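Local coordinates for protein geranylgeranyl pyrophosphate synthase (Geoglobus acetivorans, PDB 5JFQ) that catalyses the stepwise addition of three isopentenyl diphosphates to dimethylallyl diphosphate, giving mainly geranylgeranyl diphosphate and some farnesyl diphosphate, at residues 36-41 against 101-106; 79-84 against 91-96; 59-64 against 191-196. All coordinates share one frame; numbering follows the deposited sequence.

Contact 1: residues 36-41 against 101-106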
ATOM      1  N   ALA B  36     -10.886   8.515  -1.377  1.00 45.78           N
ATOM      2  CA  ALA B  36     -10.202   7.943  -0.217  1.00 46.50           C
ATOM      3  C   ALA B  36     -10.956   8.161   1.086  1.00 46.49           C
ATOM      4  O   ALA B  36     -10.723   7.435   2.054  1.00 53.37           O
ATOM      5  CB  ALA B  36      -8.791   8.518  -0.074  1.00 45.34           C
ATOM      6  N   ARG B  37     -11.835   9.145   1.151  1.00 46.10           N
ATOM      7  CA  ARG B  37     -12.592   9.386   2.366  1.00 47.56           C
ATOM      8  C   ARG B  37     -14.011   8.889   2.255  1.00 50.39           C
ATOM      9  O   ARG B  37     -14.775   9.065   3.200  1.00 53.34           O
ATOM     10  CB  ARG B  37     -12.614  10.878   2.727  1.00 52.53           C
ATOM     11  CG  ARG B  37     -11.435  11.357   3.547  1.00 49.36           C
ATOM     12  CD  ARG B  37     -10.188  11.054   2.819  1.00 52.91           C
ATOM     13  NE  ARG B  37      -9.014  11.766   3.301  1.00 58.80           N
ATOM     14  CZ  ARG B  37      -7.919  11.188   3.777  1.00 51.81           C
ATOM     15  NH1 ARG B  37      -7.845   9.864   3.842  1.00 51.39           N
ATOM     16  NH2 ARG B  37      -6.892  11.944   4.144  1.00 46.55           N
ATOM     17  N   HIS B  38     -14.376   8.276   1.127  1.00 52.92           N
ATOM     18  CA  HIS B  38     -15.756   7.854   0.909  1.00 51.44           C
ATOM     19  C   HIS B  38     -16.248   6.929   2.018  1.00 54.84           C
ATOM     20  O   HIS B  38     -17.284   7.194   2.636  1.00 58.55           O
ATOM     21  CB  HIS B  38     -15.887   7.178  -0.451  1.00 51.93           C
ATOM     22  CG  HIS B  38     -17.291   6.805  -0.795  1.00 56.47           C
ATOM     23  ND1 HIS B  38     -18.327   7.716  -0.781  1.00 54.81           N
ATOM     24  CD2 HIS B  38     -17.834   5.618  -1.155  1.00 59.47           C
ATOM     25  CE1 HIS B  38     -19.447   7.104  -1.114  1.00 60.94           C
ATOM     26  NE2 HIS B  38     -19.177   5.832  -1.352  1.00 59.77           N
ATOM     27  N   TYR B  39     -15.520   5.846   2.298  1.00 52.39           N
ATOM     28  CA  TYR B  39     -15.994   4.916   3.323  1.00 53.76           C
ATOM     29  C   TYR B  39     -15.881   5.509   4.719  1.00 58.28           C
ATOM     30  O   TYR B  39     -16.753   5.275   5.564  1.00 62.13           O
ATOM     31  CB  TYR B  39     -15.236   3.589   3.261  1.00 48.67           C
ATOM     32  CG  TYR B  39     -15.550   2.743   2.047  1.00 59.94           C
ATOM     33  CD1 TYR B  39     -16.711   2.951   1.295  1.00 56.59           C
ATOM     34  CD2 TYR B  39     -14.680   1.736   1.644  1.00 57.52           C
ATOM     35  CE1 TYR B  39     -16.982   2.183   0.195  1.00 57.56           C
ATOM     36  CE2 TYR B  39     -14.950   0.967   0.534  1.00 52.73           C
ATOM     37  CZ  TYR B  39     -16.100   1.188  -0.180  1.00 57.32           C
ATOM     38  OH  TYR B  39     -16.352   0.409  -1.288  1.00 58.79           O
ATOM     39  N   LEU B  40     -14.800   6.242   5.001  1.00 53.28           N
ATOM     40  CA  LEU B  40     -14.663   6.821   6.333  1.00 56.45           C
ATOM     41  C   LEU B  40     -15.846   7.720   6.646  1.00 59.40           C
ATOM     42  O   LEU B  40     -16.397   7.668   7.750  1.00 63.91           O
ATOM     43  CB  LEU B  40     -13.353   7.600   6.463  1.00 50.23           C
ATOM     44  CG  LEU B  40     -12.083   6.751   6.387  1.00 51.50           C
ATOM     45  CD1 LEU B  40     -10.877   7.606   6.045  1.00 48.59           C
ATOM     46  CD2 LEU B  40     -11.854   5.961   7.675  1.00 51.14           C
ATOM     47  N   LYS B  41     -16.271   8.525   5.671  1.00 57.01           N
ATOM     48  CA  LYS B  41     -17.459   9.350   5.858  1.00 57.80           C
ATOM     49  C   LYS B  41     -18.729   8.509   5.877  1.00 60.49           C
ATOM     50  O   LYS B  41     -19.681   8.858   6.585  1.00 63.79           O
ATOM     51  CB  LYS B  41     -17.533  10.425   4.773  1.00 55.88           C
ATOM     52  CG  LYS B  41     -16.270  11.267   4.674  1.00 50.52           C
ATOM     53  CD  LYS B  41     -16.542  12.660   4.139  1.00 57.73           C
ATOM     54  CE  LYS B  41     -16.930  12.663   2.678  1.00 61.11           C
ATOM     55  NZ  LYS B  41     -15.849  12.158   1.770  1.00 62.86           N
ATOM     56  N   THR B 101     -17.024   1.895  -8.093  1.00 58.86           N
ATOM     57  CA  THR B 101     -18.159   2.182  -8.957  1.00 62.63           C
ATOM     58  C   THR B 101     -18.372   3.688  -9.098  1.00 59.52           C
ATOM     59  O   THR B 101     -18.660   4.170 -10.198  1.00 64.23           O
ATOM     60  CB  THR B 101     -19.420   1.453  -8.456  1.00 58.59           C
ATOM     61  OG1 THR B 101     -19.605   1.675  -7.056  1.00 65.13           O
ATOM     62  CG2 THR B 101     -19.269  -0.042  -8.672  1.00 64.47           C
ATOM     63  N   LEU B 102     -18.188   4.452  -8.023  1.00 51.84           N
ATOM     64  CA  LEU B 102     -18.397   5.895  -8.121  1.00 56.99           C
ATOM     65  C   LEU B 102     -17.259   6.603  -8.839  1.00 58.35           C
ATOM     66  O   LEU B 102     -17.483   7.626  -9.496  1.00 62.34           O
ATOM     67  CB  LEU B 102     -18.545   6.505  -6.738  1.00 53.32           C
ATOM     68  CG  LEU B 102     -19.786   6.069  -6.000  1.00 57.20           C
ATOM     69  CD1 LEU B 102     -19.573   6.398  -4.557  1.00 59.65           C
ATOM     70  CD2 LEU B 102     -20.940   6.850  -6.567  1.00 62.71           C
ATOM     71  N   PHE B 103     -16.034   6.118  -8.693  1.00 57.56           N
ATOM     72  CA  PHE B 103     -14.880   6.869  -9.154  1.00 56.82           C
ATOM     73  C   PHE B 103     -14.053   6.126 -10.178  1.00 52.88           C
ATOM     74  O   PHE B 103     -13.197   6.743 -10.821  1.00 54.87           O
ATOM     75  CB  PHE B 103     -13.968   7.236  -7.978  1.00 48.16           C
ATOM     76  CG  PHE B 103     -14.691   7.745  -6.785  1.00 49.62           C
ATOM     77  CD1 PHE B 103     -14.926   9.106  -6.623  1.00 54.79           C
ATOM     78  CD2 PHE B 103     -15.113   6.878  -5.799  1.00 50.45           C
ATOM     79  CE1 PHE B 103     -15.576   9.600  -5.494  1.00 48.63           C
ATOM     80  CE2 PHE B 103     -15.767   7.360  -4.669  1.00 52.55           C
ATOM     81  CZ  PHE B 103     -15.999   8.728  -4.520  1.00 48.09           C
ATOM     82  N   GLY B 104     -14.275   4.838 -10.346  1.00 51.74           N
ATOM     83  CA  GLY B 104     -13.498   4.075 -11.295  1.00 49.82           C
ATOM     84  C   GLY B 104     -12.453   3.215 -10.603  1.00 51.80           C
ATOM     85  O   GLY B 104     -12.040   3.460  -9.461  1.00 48.52           O
ATOM     86  N   ILE B 105     -12.041   2.174 -11.308  1.00 49.11           N
ATOM     87  CA  ILE B 105     -11.078   1.249 -10.736  1.00 48.56           C
ATOM     88  C   ILE B 105      -9.736   1.930 -10.468  1.00 45.61           C
ATOM     89  O   ILE B 105      -9.256   1.857  -9.330  1.00 43.24           O
ATOM     90  CB  ILE B 105     -10.981  -0.014 -11.620  1.00 43.46           C
ATOM     91  CG1 ILE B 105     -12.338  -0.728 -11.577  1.00 51.24           C
ATOM     92  CG2 ILE B 105      -9.853  -0.918 -11.152  1.00 39.06           C
ATOM     93  CD1 ILE B 105     -12.415  -1.988 -12.387  1.00 40.42           C
ATOM     94  N   PRO B 106      -9.114   2.623 -11.429  1.00 44.87           N
ATOM     95  CA  PRO B 106      -7.821   3.255 -11.111  1.00 44.45           C
ATOM     96  C   PRO B 106      -7.880   4.204  -9.918  1.00 44.71           C
ATOM     97  O   PRO B 106      -7.017   4.114  -9.031  1.00 44.98           O
ATOM     98  CB  PRO B 106      -7.447   3.963 -12.429  1.00 48.31           C
ATOM     99  CG  PRO B 106      -8.686   3.980 -13.243  1.00 48.38           C
ATOM    100  CD  PRO B 106      -9.434   2.765 -12.859  1.00 43.06           C
TER
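One face of the His38 imidazole receives both partners: the Leu102 methyl CD1 and the rim of the Phe103 ring at CE2. For Phe103 the same meeting lies at the edge, near its own ring plane, and one of its faces carries Leu102 CB from its own helix, 3.5 Å above the ring plane and displaced toward the rim. His38 and Phe103 form a T-shaped (edge-to-face) stack with centroids 5.8 Å apart and planes at 74°, set in the all-helical fold of the trans-prenyl synthases, where it joins the start of helix 38-42 to the end of helix 99-103. His38 CB points at helix 99-103, and with CG opposite the backbone N (chi1 -176°) the ring continues toward Leu102 and Phe103. Leu102 meets it at about a right angle and puts CD1 over the NE2-CE1 bond, 3.3 Å from His38 NE2 and 3.5 Å from His38 CE1. Phe103 comes in at the other end of the imidazole, its CE2 4.2 Å from His38 CG, so that methyl and phenyl rim share the face between them. The patch is small and lies at the surface, and the contacts across the two segments are van der Waals and aromatic. The polar tip of the imidazole is held elsewhere, on the short strand 96-97, where His38 NE2 gives its N-H to Lys97 O.

Contact 2: residues 79-84 against 91-96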
ATOM      1  N   PHE B  79      -8.431   0.860   3.805  1.00 48.78           N
ATOM      2  CA  PHE B  79      -7.654   0.481   2.641  1.00 45.44           C
ATOM      3  C   PHE B  79      -8.123  -0.864   2.095  1.00 49.87           C
ATOM      4  O   PHE B  79      -8.420  -0.986   0.899  1.00 50.08           O
ATOM      5  CB  PHE B  79      -6.168   0.448   3.008  1.00 50.37           C
ATOM      6  CG  PHE B  79      -5.395  -0.663   2.341  1.00 45.36           C
ATOM      7  CD1 PHE B  79      -5.223  -0.684   0.973  1.00 42.16           C
ATOM      8  CD2 PHE B  79      -4.826  -1.666   3.091  1.00 41.31           C
ATOM      9  CE1 PHE B  79      -4.523  -1.702   0.370  1.00 45.56           C
ATOM     10  CE2 PHE B  79      -4.124  -2.663   2.490  1.00 41.87           C
ATOM     11  CZ  PHE B  79      -3.979  -2.687   1.125  1.00 41.32           C
ATOM     12  N   THR B  80      -8.203  -1.890   2.956  1.00 48.74           N
ATOM     13  CA  THR B  80      -8.557  -3.221   2.461  1.00 49.38           C
ATOM     14  C   THR B  80      -9.944  -3.210   1.831  1.00 51.57           C
ATOM     15  O   THR B  80     -10.130  -3.729   0.724  1.00 52.81           O
ATOM     16  CB  THR B  80      -8.469  -4.276   3.565  1.00 47.46           C
ATOM     17  OG1 THR B  80      -9.342  -3.935   4.644  1.00 52.92           O
ATOM     18  CG2 THR B  80      -7.051  -4.403   4.078  1.00 44.45           C
ATOM     19  N   LEU B  81     -10.917  -2.576   2.499  1.00 49.20           N
ATOM     20  CA  LEU B  81     -12.261  -2.447   1.935  1.00 52.09           C
ATOM     21  C   LEU B  81     -12.212  -1.987   0.486  1.00 55.55           C
ATOM     22  O   LEU B  81     -12.813  -2.611  -0.405  1.00 52.66           O
ATOM     23  CB  LEU B  81     -13.106  -1.472   2.754  1.00 46.71           C
ATOM     24  CG  LEU B  81     -13.280  -1.759   4.240  1.00 50.11           C
ATOM     25  CD1 LEU B  81     -14.311  -0.806   4.786  1.00 49.90           C
ATOM     26  CD2 LEU B  81     -13.650  -3.211   4.497  1.00 49.33           C
ATOM     27  N   VAL B  82     -11.469  -0.905   0.237  1.00 51.31           N
ATOM     28  CA  VAL B  82     -11.435  -0.303  -1.090  1.00 50.90           C
ATOM     29  C   VAL B  82     -10.897  -1.295  -2.116  1.00 52.80           C
ATOM     30  O   VAL B  82     -11.522  -1.539  -3.158  1.00 52.46           O
ATOM     31  CB  VAL B  82     -10.613   0.993  -1.054  1.00 46.69           C
ATOM     32  CG1 VAL B  82     -10.455   1.552  -2.434  1.00 42.80           C
ATOM     33  CG2 VAL B  82     -11.278   2.000  -0.128  1.00 43.50           C
ATOM     34  N   HIS B  83      -9.748  -1.911  -1.827  1.00 50.78           N
ATOM     35  CA  HIS B  83      -9.203  -2.873  -2.782  1.00 52.32           C
ATOM     36  C   HIS B  83     -10.043  -4.155  -2.864  1.00 54.37           C
ATOM     37  O   HIS B  83     -10.133  -4.773  -3.936  1.00 51.39           O
ATOM     38  CB  HIS B  83      -7.752  -3.169  -2.423  1.00 48.84           C
ATOM     39  CG  HIS B  83      -6.819  -2.063  -2.797  1.00 51.10           C
ATOM     40  ND1 HIS B  83      -5.447  -2.213  -2.818  1.00 44.87           N
ATOM     41  CD2 HIS B  83      -7.065  -0.785  -3.178  1.00 46.95           C
ATOM     42  CE1 HIS B  83      -4.893  -1.081  -3.217  1.00 43.78           C
ATOM     43  NE2 HIS B  83      -5.852  -0.197  -3.432  1.00 43.58           N
ATOM     44  N   ASP B  84     -10.666  -4.567  -1.759  1.00 52.58           N
ATOM     45  CA  ASP B  84     -11.508  -5.756  -1.800  1.00 56.21           C
ATOM     46  C   ASP B  84     -12.687  -5.542  -2.730  1.00 57.50           C
ATOM     47  O   ASP B  84     -12.998  -6.398  -3.562  1.00 57.80           O
ATOM     48  CB  ASP B  84     -11.998  -6.114  -0.399  1.00 55.25           C
ATOM     49  CG  ASP B  84     -10.938  -6.797   0.434  1.00 57.33           C
ATOM     50  OD1 ASP B  84      -9.832  -7.063  -0.092  1.00 65.07           O
ATOM     51  OD2 ASP B  84     -11.210  -7.079   1.617  1.00 59.82           O
ATOM     52  N   GLU B  91     -21.200  -3.734  -6.262  1.00 73.38           N
ATOM     53  CA  GLU B  91     -21.633  -2.383  -6.559  1.00 71.44           C
ATOM     54  C   GLU B  91     -21.917  -1.600  -5.299  1.00 70.62           C
ATOM     55  O   GLU B  91     -21.884  -0.363  -5.329  1.00 68.54           O
ATOM     56  CB  GLU B  91     -22.868  -2.403  -7.446  1.00 70.31           C
ATOM     57  CG  GLU B  91     -22.532  -2.601  -8.895  1.00 74.95           C
ATOM     58  CD  GLU B  91     -23.269  -1.624  -9.768  1.00 85.56           C
ATOM     59  OE1 GLU B  91     -24.515  -1.712  -9.814  1.00 91.08           O
ATOM     60  OE2 GLU B  91     -22.614  -0.753 -10.384  1.00 85.81           O
ATOM     61  N   MET B  92     -22.190  -2.292  -4.197  1.00 71.43           N
ATOM     62  CA  MET B  92     -22.473  -1.629  -2.938  1.00 75.99           C
ATOM     63  C   MET B  92     -21.834  -2.396  -1.794  1.00 80.66           C
ATOM     64  O   MET B  92     -21.681  -3.623  -1.852  1.00 82.15           O
ATOM     65  CB  MET B  92     -23.978  -1.477  -2.711  1.00 76.50           C
ATOM     66  CG  MET B  92     -24.586  -0.450  -3.636  1.00 76.86           C
ATOM     67  SD  MET B  92     -26.150   0.160  -3.031  1.00100.63           S
ATOM     68  CE  MET B  92     -25.684   0.709  -1.400  1.00 82.37           C
ATOM     69  N   ARG B  93     -21.429  -1.638  -0.771  1.00 74.70           N
ATOM     70  CA  ARG B  93     -20.945  -2.168   0.497  1.00 77.14           C
ATOM     71  C   ARG B  93     -21.791  -1.547   1.596  1.00 81.72           C
ATOM     72  O   ARG B  93     -21.749  -0.326   1.800  1.00 77.51           O
ATOM     73  CB  ARG B  93     -19.458  -1.856   0.710  1.00 74.05           C
ATOM     74  CG  ARG B  93     -18.994  -1.923   2.174  1.00 67.15           C
ATOM     75  CD  ARG B  93     -17.494  -1.739   2.277  1.00 58.40           C
ATOM     76  NE  ARG B  93     -16.774  -2.745   1.499  1.00 55.35           N
ATOM     77  CZ  ARG B  93     -16.430  -3.937   1.976  1.00 55.98           C
ATOM     78  NH1 ARG B  93     -16.744  -4.259   3.226  1.00 56.56           N
ATOM     79  NH2 ARG B  93     -15.774  -4.805   1.214  1.00 54.15           N
ATOM     80  N   ARG B  94     -22.548  -2.389   2.302  1.00 85.97           N
ATOM     81  CA  ARG B  94     -23.596  -1.915   3.200  1.00 83.07           C
ATOM     82  C   ARG B  94     -24.504  -0.960   2.437  1.00 83.57           C
ATOM     83  O   ARG B  94     -25.068  -1.319   1.394  1.00 83.27           O
ATOM     84  CB  ARG B  94     -23.006  -1.236   4.442  1.00 79.76           C
ATOM     85  N   GLY B  95     -24.615   0.271   2.921  1.00 82.75           N
ATOM     86  CA  GLY B  95     -25.579   1.212   2.397  1.00 82.92           C
ATOM     87  C   GLY B  95     -25.064   2.220   1.398  1.00 82.87           C
ATOM     88  O   GLY B  95     -25.804   3.146   1.049  1.00 87.63           O
ATOM     89  N   VAL B  96     -23.830   2.079   0.911  1.00 82.85           N
ATOM     90  CA  VAL B  96     -23.280   3.037  -0.036  1.00 74.30           C
ATOM     91  C   VAL B  96     -22.706   2.284  -1.223  1.00 71.16           C
ATOM     92  O   VAL B  96     -22.390   1.094  -1.143  1.00 72.48           O
ATOM     93  CB  VAL B  96     -22.204   3.943   0.598  1.00 72.46           C
ATOM     94  CG1 VAL B  96     -22.659   4.396   1.966  1.00 75.23           C
ATOM     95  CG2 VAL B  96     -20.865   3.224   0.687  1.00 70.86           C
TER
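Arg93 reaches from strand 92-93 to helix 67-88 and lays one face of its guanidinium on Leu81. Its first carbons run nearly extended, with CG on the far side of CB from the main-chain nitrogen (chi1 159°); the chain then bends at chi3 (-58°) and turns the flat end over the leucine. The methyl Leu81 CD2 lies 3.5 Å above the guanidinium plane, offset toward the rim, and is 3.5 Å from Arg93 NH1 and 3.8 Å from Arg93 CZ. Leu81 CG lies opposite its own carbonyl carbon (chi1 -57°), and the side chain crosses the arginine at about a right angle; the second methyl, Leu81 CD1, touches Arg93 CD at 4.2 Å. One helical turn on, Asp84 CB comes obliquely to Arg93 NH2 at 4.3 Å, but its carboxylate pairs with Lys175. Arg93 NH2 makes its salt bridge with Asp85. A leucine in place of Arg93 would probably strip Asp85 of its positive mate and leave Leu81 CD2 without the flat group lying over it. Asp84 and Asp85 open the first DDxxD motif; as in relatives, Asp84 probably binds magnesium and Arg93 the allylic diphosphate. The apolar surface of Leu81 under the flat group and the salt bridge to Asp85 would probably limit how the guanidinium can turn, consistent with a place beside that diphosphate.

Contact 3: residues 59-64 against 191-196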
ATOM      1  N   LEU B  59      -4.332  -2.185  29.571  1.00 67.41           N
ATOM      2  CA  LEU B  59      -2.945  -2.214  30.011  1.00 65.41           C
ATOM      3  C   LEU B  59      -2.652  -1.138  31.029  1.00 69.19           C
ATOM      4  O   LEU B  59      -1.503  -1.011  31.473  1.00 67.97           O
ATOM      5  CB  LEU B  59      -2.011  -2.071  28.818  1.00 64.48           C
ATOM      6  CG  LEU B  59      -2.052  -3.329  27.956  1.00 68.97           C
ATOM      7  CD1 LEU B  59      -1.231  -3.143  26.702  1.00 65.03           C
ATOM      8  CD2 LEU B  59      -1.539  -4.499  28.761  1.00 67.10           C
ATOM      9  N   GLY B  60      -3.671  -0.380  31.415  1.00 67.23           N
ATOM     10  CA  GLY B  60      -3.472   0.712  32.334  1.00 70.70           C
ATOM     11  C   GLY B  60      -2.585   1.772  31.734  1.00 69.60           C
ATOM     12  O   GLY B  60      -1.663   2.255  32.401  1.00 65.10           O
ATOM     13  N   GLU B  61      -2.822   2.127  30.481  1.00 65.68           N
ATOM     14  CA  GLU B  61      -2.079   3.193  29.843  1.00 58.88           C
ATOM     15  C   GLU B  61      -3.009   4.349  29.543  1.00 59.71           C
ATOM     16  O   GLU B  61      -4.221   4.280  29.757  1.00 66.87           O
ATOM     17  CB  GLU B  61      -1.403   2.685  28.579  1.00 58.83           C
ATOM     18  CG  GLU B  61      -0.251   1.784  28.902  1.00 60.26           C
ATOM     19  CD  GLU B  61       0.921   2.577  29.432  1.00 64.97           C
ATOM     20  OE1 GLU B  61       0.914   3.822  29.238  1.00 60.66           O
ATOM     21  OE2 GLU B  61       1.835   1.959  30.030  1.00 56.58           O
ATOM     22  N   ASP B  62      -2.424   5.443  29.084  1.00 62.63           N
ATOM     23  CA  ASP B  62      -3.232   6.564  28.627  1.00 59.68           C
ATOM     24  C   ASP B  62      -3.687   6.200  27.230  1.00 67.91           C
ATOM     25  O   ASP B  62      -2.902   6.236  26.282  1.00 69.14           O
ATOM     26  CB  ASP B  62      -2.440   7.861  28.642  1.00 61.06           C
ATOM     27  CG  ASP B  62      -3.319   9.070  28.463  1.00 66.49           C
ATOM     28  OD1 ASP B  62      -4.357   8.972  27.769  1.00 61.97           O
ATOM     29  OD2 ASP B  62      -2.967  10.127  29.022  1.00 74.40           O
ATOM     30  N   TYR B  63      -4.953   5.816  27.095  1.00 69.31           N
ATOM     31  CA  TYR B  63      -5.383   5.287  25.812  1.00 67.06           C
ATOM     32  C   TYR B  63      -5.409   6.361  24.734  1.00 66.55           C
ATOM     33  O   TYR B  63      -5.372   6.026  23.545  1.00 66.23           O
ATOM     34  CB  TYR B  63      -6.746   4.605  25.945  1.00 73.36           C
ATOM     35  CG  TYR B  63      -7.907   5.517  26.275  1.00 77.13           C
ATOM     36  CD1 TYR B  63      -8.555   6.234  25.281  1.00 74.81           C
ATOM     37  CD2 TYR B  63      -8.375   5.632  27.581  1.00 80.62           C
ATOM     38  CE1 TYR B  63      -9.619   7.053  25.575  1.00 79.96           C
ATOM     39  CE2 TYR B  63      -9.449   6.445  27.884  1.00 80.57           C
ATOM     40  CZ  TYR B  63     -10.064   7.157  26.875  1.00 79.97           C
ATOM     41  OH  TYR B  63     -11.131   7.973  27.161  1.00 81.61           O
ATOM     42  N   ARG B  64      -5.454   7.638  25.119  1.00 64.81           N
ATOM     43  CA  ARG B  64      -5.275   8.697  24.135  1.00 63.34           C
ATOM     44  C   ARG B  64      -3.928   8.586  23.442  1.00 61.97           C
ATOM     45  O   ARG B  64      -3.794   8.978  22.282  1.00 60.79           O
ATOM     46  CB  ARG B  64      -5.406  10.065  24.796  1.00 64.83           C
ATOM     47  CG  ARG B  64      -6.818  10.475  25.104  1.00 67.55           C
ATOM     48  CD  ARG B  64      -6.793  11.695  25.969  1.00 67.75           C
ATOM     49  NE  ARG B  64      -6.193  11.376  27.254  1.00 72.83           N
ATOM     50  CZ  ARG B  64      -5.882  12.283  28.169  1.00 73.78           C
ATOM     51  NH1 ARG B  64      -6.108  13.565  27.922  1.00 69.00           N
ATOM     52  NH2 ARG B  64      -5.346  11.908  29.324  1.00 73.19           N
ATOM     53  N   PHE B 191       3.685   0.403  24.257  1.00 60.35           N
ATOM     54  CA  PHE B 191       4.028   0.740  25.632  1.00 55.86           C
ATOM     55  C   PHE B 191       4.800  -0.378  26.314  1.00 58.15           C
ATOM     56  O   PHE B 191       4.645  -0.609  27.511  1.00 61.30           O
ATOM     57  CB  PHE B 191       2.763   1.082  26.406  1.00 50.50           C
ATOM     58  CG  PHE B 191       1.891   2.017  25.669  1.00 55.32           C
ATOM     59  CD1 PHE B 191       2.449   3.050  24.937  1.00 56.70           C
ATOM     60  CD2 PHE B 191       0.529   1.850  25.650  1.00 59.65           C
ATOM     61  CE1 PHE B 191       1.664   3.926  24.218  1.00 57.84           C
ATOM     62  CE2 PHE B 191      -0.272   2.723  24.934  1.00 63.50           C
ATOM     63  CZ  PHE B 191       0.304   3.765  24.212  1.00 62.29           C
ATOM     64  N   GLY B 192       5.607  -1.102  25.549  1.00 52.76           N
ATOM     65  CA  GLY B 192       6.634  -1.932  26.138  1.00 54.17           C
ATOM     66  C   GLY B 192       6.152  -2.986  27.106  1.00 59.93           C
ATOM     67  O   GLY B 192       6.936  -3.439  27.944  1.00 58.07           O
ATOM     68  N   LYS B 193       4.895  -3.408  27.017  1.00 64.46           N
ATOM     69  CA  LYS B 193       4.557  -4.614  27.753  1.00 64.30           C
ATOM     70  C   LYS B 193       5.317  -5.792  27.144  1.00 60.76           C
ATOM     71  O   LYS B 193       5.869  -5.702  26.045  1.00 63.26           O
ATOM     72  CB  LYS B 193       3.042  -4.839  27.759  1.00 59.71           C
ATOM     73  CG  LYS B 193       2.250  -3.562  28.024  1.00 59.94           C
ATOM     74  CD  LYS B 193       2.824  -2.763  29.199  1.00 53.53           C
ATOM     75  CE  LYS B 193       1.851  -1.683  29.644  1.00 57.92           C
ATOM     76  NZ  LYS B 193       2.380  -0.845  30.760  1.00 68.35           N
ATOM     77  N   ASP B 194       5.390  -6.885  27.886  1.00 64.40           N
ATOM     78  CA  ASP B 194       6.291  -7.962  27.501  1.00 70.28           C
ATOM     79  C   ASP B 194       5.605  -8.956  26.556  1.00 71.65           C
ATOM     80  O   ASP B 194       4.431  -8.818  26.196  1.00 68.78           O
ATOM     81  CB  ASP B 194       6.841  -8.664  28.743  1.00 75.60           C
ATOM     82  CG  ASP B 194       5.750  -9.111  29.688  1.00 79.35           C
ATOM     83  OD1 ASP B 194       5.712 -10.321  30.008  1.00 82.76           O
ATOM     84  OD2 ASP B 194       4.937  -8.253  30.110  1.00 79.18           O
ATOM     85  N   GLU B 195       6.365  -9.977  26.143  1.00 70.25           N
ATOM     86  CA  GLU B 195       5.892 -10.884  25.104  1.00 65.15           C
ATOM     87  C   GLU B 195       4.645 -11.636  25.549  1.00 69.57           C
ATOM     88  O   GLU B 195       3.749 -11.896  24.736  1.00 71.21           O
ATOM     89  CB  GLU B 195       7.006 -11.856  24.710  1.00 61.69           C
ATOM     90  N   SER B 196       4.564 -11.982  26.833  1.00 71.93           N
ATOM     91  CA  SER B 196       3.381 -12.664  27.350  1.00 69.73           C
ATOM     92  C   SER B 196       2.126 -11.832  27.134  1.00 66.74           C
ATOM     93  O   SER B 196       1.076 -12.357  26.745  1.00 68.52           O
ATOM     94  CB  SER B 196       3.563 -12.946  28.837  1.00 73.15           C
ATOM     95  OG  SER B 196       3.519 -11.726  29.568  1.00 71.81           O
TER
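A bend at chi2 (-73°) folds the Glu61 side chain over the Phe191 ring, and a bend at chi2 of Lys193 (-46°), followed by an extended tail, carries its ammonium to the same carboxylate from the opposite direction. Lys193 NZ gives a hydrogen bond of 2.9 Å to Glu61 OE2, part of a salt bridge, and approaches the anti lone pair, away from the other oxygen. Glu61 OE1 lies over one face of Phe191, with the carboxylate and ring planes 36° apart, while the aliphatic part of the glutamate does the closer packing: Glu61 CG is 3.3 Å and Glu61 CB 3.6 Å from Phe191 CD2. Beside this, Leu59 slides antiparallel to the lysine, Leu59 CD1 lying 3.7 Å from Lys193 CG. Leu59 also packs on Pro187 and Ala188 of helix 165-190 and on Val197 and Leu201 of helix 195-221. Both segments are connections between helices: Gly60 ends helix 47-58 in a Schellman motif, and Asp194, at the N-cap position, starts helix 195-221. The contact joins two interhelical loops at one end of the all-alpha prenyl synthase bundle, away from the substrate and metal sites.

Overall arrangement
Contacts 1 and 2 touch directly: Tyr39 packs on Leu81 and Val82, and the His38 ring reaches Val96. They join different elements, helices 38-42 and 99-103 in one, helix 67-88 and strand 92-93 in the other; contact 3 shares none of these. Along the chain contact 2 is nested within the loops closed by contacts 1 and 3, whose segments alternate. Contact 2 is partly buried and holds residues of the probable metal and diphosphate sites; contact 1, at the surface, is carried by rings and a methyl. Contact 3, also at the surface, lies across the chain's centre from contact 2 and alone has a salt bridge between its two segments; the charges of contact 2 find mates outside.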